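Local coordinates for protein taurine dioxygenase (PDB 5VN6) that probably oxidises taurine as an iron-dependent dioxygenase of the TfdA family, here with magnesium in its metal site, at residues H106-W111 with T264-V269. Numbering follows the deposited sequence.
With MG (magnesium ion), chain C.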
ATOM      1  N   HIS A 106       1.218   0.654  11.878  1.00 30.33           N
ATOM      2  CA  HIS A 106       1.656   0.658  13.260  1.00 31.63           C
ATOM      3  C   HIS A 106       2.538  -0.541  13.550  1.00 33.89           C
ATOM      4  O   HIS A 106       2.437  -1.599  12.921  1.00 34.00           O
ATOM      5  CB  HIS A 106       0.456   0.671  14.243  1.00 39.56           C
ATOM      6  CG  HIS A 106      -0.389  -0.565  14.201  1.00 50.86           C
ATOM      7  ND1 HIS A 106      -1.254  -0.849  13.161  1.00 53.46           N
ATOM      8  CD2 HIS A 106      -0.517  -1.585  15.084  1.00 50.88           C
ATOM      9  CE1 HIS A 106      -1.866  -1.996  13.400  1.00 51.24           C
ATOM     10  NE2 HIS A 106      -1.442  -2.459  14.564  1.00 53.20           N
ATOM     11  N   SER A 107       3.401  -0.360  14.532  1.00 39.61           N
ATOM     12  CA  SER A 107       4.094  -1.461  15.177  1.00 35.96           C
ATOM     13  C   SER A 107       3.363  -1.748  16.479  1.00 37.04           C
ATOM     14  O   SER A 107       3.159  -0.833  17.287  1.00 34.05           O
ATOM     15  CB  SER A 107       5.560  -1.109  15.439  1.00 37.58           C
ATOM     16  OG  SER A 107       6.234  -2.212  16.005  1.00 40.08           O
ATOM     17  N   ASP A 108       2.950  -3.005  16.665  1.00 32.95           N
ATOM     18  CA  ASP A 108       2.078  -3.364  17.787  1.00 43.31           C
ATOM     19  C   ASP A 108       2.594  -2.844  19.125  1.00 42.84           C
ATOM     20  O   ASP A 108       3.750  -3.083  19.499  1.00 38.13           O
ATOM     21  CB  ASP A 108       1.908  -4.885  17.853  1.00 48.32           C
ATOM     22  CG  ASP A 108       0.657  -5.358  17.135  1.00 64.09           C
ATOM     23  OD1 ASP A 108      -0.173  -4.503  16.748  1.00 64.71           O
ATOM     24  OD2 ASP A 108       0.517  -6.584  16.934  1.00 72.75           O
ATOM     25  N   ALA A 109       1.721  -2.102  19.822  1.00 35.74           N
ATOM     26  CA  ALA A 109       1.923  -1.681  21.208  1.00 42.94           C
ATOM     27  C   ALA A 109       3.276  -1.008  21.423  1.00 42.10           C
ATOM     28  O   ALA A 109       3.928  -1.201  22.450  1.00 37.14           O
ATOM     29  CB  ALA A 109       1.756  -2.860  22.172  1.00 39.57           C
ATOM     30  N   SER A 110       3.713  -0.213  20.446  1.00 34.29           N
ATOM     31  CA  SER A 110       4.903   0.595  20.670  1.00 32.80           C
ATOM     32  C   SER A 110       4.668   1.676  21.721  1.00 39.22           C
ATOM     33  O   SER A 110       5.631   2.329  22.146  1.00 37.21           O
ATOM     34  CB  SER A 110       5.371   1.205  19.334  1.00 36.18           C
ATOM     35  OG  SER A 110       4.467   2.203  18.889  1.00 36.07           O
ATOM     36  N   TRP A 111       3.405   1.906  22.124  1.00 37.18           N
ATOM     37  CA  TRP A 111       3.096   2.802  23.235  1.00 35.69           C
ATOM     38  C   TRP A 111       3.436   2.179  24.587  1.00 41.04           C
ATOM     39  O   TRP A 111       3.210   2.828  25.610  1.00 36.14           O
ATOM     40  CB  TRP A 111       1.609   3.192  23.226  1.00 36.08           C
ATOM     41  CG  TRP A 111       0.686   2.016  23.032  1.00 40.81           C
ATOM     42  CD1 TRP A 111       0.131   1.593  21.850  1.00 41.51           C
ATOM     43  CD2 TRP A 111       0.215   1.108  24.040  1.00 45.44           C
ATOM     44  NE1 TRP A 111      -0.651   0.483  22.063  1.00 40.80           N
ATOM     45  CE2 TRP A 111      -0.615   0.161  23.394  1.00 47.74           C
ATOM     46  CE3 TRP A 111       0.409   1.006  25.428  1.00 46.48           C
ATOM     47  CZ2 TRP A 111      -1.245  -0.879  24.085  1.00 52.13           C
ATOM     48  CZ3 TRP A 111      -0.217  -0.036  26.114  1.00 50.96           C
ATOM     49  CH2 TRP A 111      -1.028  -0.970  25.438  1.00 45.66           C
ATOM     50  N   THR A 264       9.030  -4.530  11.815  1.00 39.41           N
ATOM     51  CA  THR A 264       7.950  -4.281  10.871  1.00 33.09           C
ATOM     52  C   THR A 264       6.892  -3.349  11.447  1.00 37.49           C
ATOM     53  O   THR A 264       6.811  -3.121  12.656  1.00 31.48           O
ATOM     54  CB  THR A 264       7.251  -5.592  10.463  1.00 34.60           C
ATOM     55  OG1 THR A 264       6.610  -6.166  11.618  1.00 31.04           O
ATOM     56  CG2 THR A 264       8.254  -6.583   9.899  1.00 29.94           C
ATOM     57  N   GLN A 265       6.059  -2.837  10.547  1.00 30.16           N
ATOM     58  CA  GLN A 265       4.735  -2.347  10.894  1.00 33.29           C
ATOM     59  C   GLN A 265       3.719  -3.173  10.114  1.00 31.35           C
ATOM     60  O   GLN A 265       4.065  -3.848   9.142  1.00 30.84           O
ATOM     61  CB  GLN A 265       4.598  -0.844  10.591  1.00 28.97           C
ATOM     62  CG  GLN A 265       5.695  -0.041  11.253  1.00 33.18           C
ATOM     63  CD  GLN A 265       5.574   1.433  11.058  1.00 29.45           C
ATOM     64  OE1 GLN A 265       4.568   1.943  10.544  1.00 29.13           O
ATOM     65  NE2 GLN A 265       6.614   2.147  11.461  1.00 23.27           N
ATOM     66  N   HIS A 266       2.462  -3.160  10.562  1.00 28.52           N
ATOM     67  CA  HIS A 266       1.411  -3.833   9.819  1.00 31.88           C
ATOM     68  C   HIS A 266       0.176  -2.939   9.745  1.00 37.50           C
ATOM     69  O   HIS A 266       0.072  -1.917  10.431  1.00 33.68           O
ATOM     70  CB  HIS A 266       1.070  -5.201  10.409  1.00 36.24           C
ATOM     71  CG  HIS A 266       0.618  -5.152  11.829  1.00 48.13           C
ATOM     72  ND1 HIS A 266       1.495  -5.250  12.888  1.00 49.73           N
ATOM     73  CD2 HIS A 266      -0.619  -5.041  12.367  1.00 52.27           C
ATOM     74  CE1 HIS A 266       0.817  -5.182  14.020  1.00 53.68           C
ATOM     75  NE2 HIS A 266      -0.469  -5.067  13.732  1.00 57.31           N
ATOM     76  N   TYR A 267      -0.746  -3.335   8.867  1.00 29.64           N
ATOM     77  CA  TYR A 267      -1.953  -2.575   8.562  1.00 32.50           C
ATOM     78  C   TYR A 267      -3.030  -3.600   8.249  1.00 33.29           C
ATOM     79  O   TYR A 267      -2.880  -4.375   7.299  1.00 35.19           O
ATOM     80  CB  TYR A 267      -1.697  -1.633   7.369  1.00 27.75           C
ATOM     81  CG  TYR A 267      -2.734  -0.562   7.050  1.00 33.10           C
ATOM     82  CD1 TYR A 267      -2.406   0.778   7.135  1.00 28.87           C
ATOM     83  CD2 TYR A 267      -4.007  -0.889   6.592  1.00 26.34           C
ATOM     84  CE1 TYR A 267      -3.331   1.785   6.800  1.00 28.69           C
ATOM     85  CE2 TYR A 267      -4.947   0.122   6.251  1.00 27.91           C
ATOM     86  CZ  TYR A 267      -4.583   1.451   6.357  1.00 26.02           C
ATOM     87  OH  TYR A 267      -5.461   2.471   6.046  1.00 26.53           O
ATOM     88  N   ALA A 268      -4.089  -3.637   9.062  1.00 28.17           N
ATOM     89  CA  ALA A 268      -5.226  -4.516   8.820  1.00 29.35           C
ATOM     90  C   ALA A 268      -6.222  -3.754   7.945  1.00 37.11           C
ATOM     91  O   ALA A 268      -6.837  -2.782   8.392  1.00 36.04           O
ATOM     92  CB  ALA A 268      -5.858  -4.975  10.137  1.00 30.57           C
ATOM     93  N   VAL A 269      -6.357  -4.163   6.685  1.00 40.23           N
ATOM     94  CA  VAL A 269      -7.172  -3.402   5.743  1.00 35.23           C
ATOM     95  C   VAL A 269      -8.649  -3.520   6.092  1.00 35.61           C
ATOM     96  O   VAL A 269      -9.194  -4.621   6.247  1.00 42.33           O
ATOM     97  CB  VAL A 269      -6.901  -3.852   4.300  1.00 37.90           C
ATOM     98  CG1 VAL A 269      -7.640  -2.949   3.350  1.00 38.44           C
ATOM     99  CG2 VAL A 269      -5.397  -3.803   4.004  1.00 28.82           C
TER
HETATM  100 MG    MG C 300      -1.857  -4.692  15.256  1.00 48.04          MG
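H106, D108 and H266 converge on one magnesium ion, which H106 NE2 binds at 2.4 Å, D108 OD1 at 2.3 Å and H266 NE2 at 2.1 Å. The two imidazoles meet obliquely, their planes 65° apart; H106 NE2 and H266 NE2 stand 2.9 Å apart because both bind the ion, not each other. As partners in a single antiparallel hydrogen-bonded bridge, the histidines send their side chains to the same side, and CG between backbone N and carbonyl carbon (chi1 near 60° in both) turns each NE2 to the ion. In the bridge H266 N donates to H106 O at 2.8 Å and H106 N to H266 O at 3.2 Å. H106 O also lies above one face of the H266 ring, toward its rim, while the D108 carboxylate comes to the ring edge, turned nearly perpendicular (83°), with OD1 3.0 Å from H266 CE1. Second-shell bonds steady the ligands: A104 O accepts from H106 ND1, and N261 OD1 from D108 N, inside the type II turn S107-S110. An HxD pair on a loop and a histidine far along the sequence form the facial triad (two histidines, one carboxylate) of cupin-fold Fe(II)/2-oxoglutarate dioxygenases, magnesium here probably replacing iron.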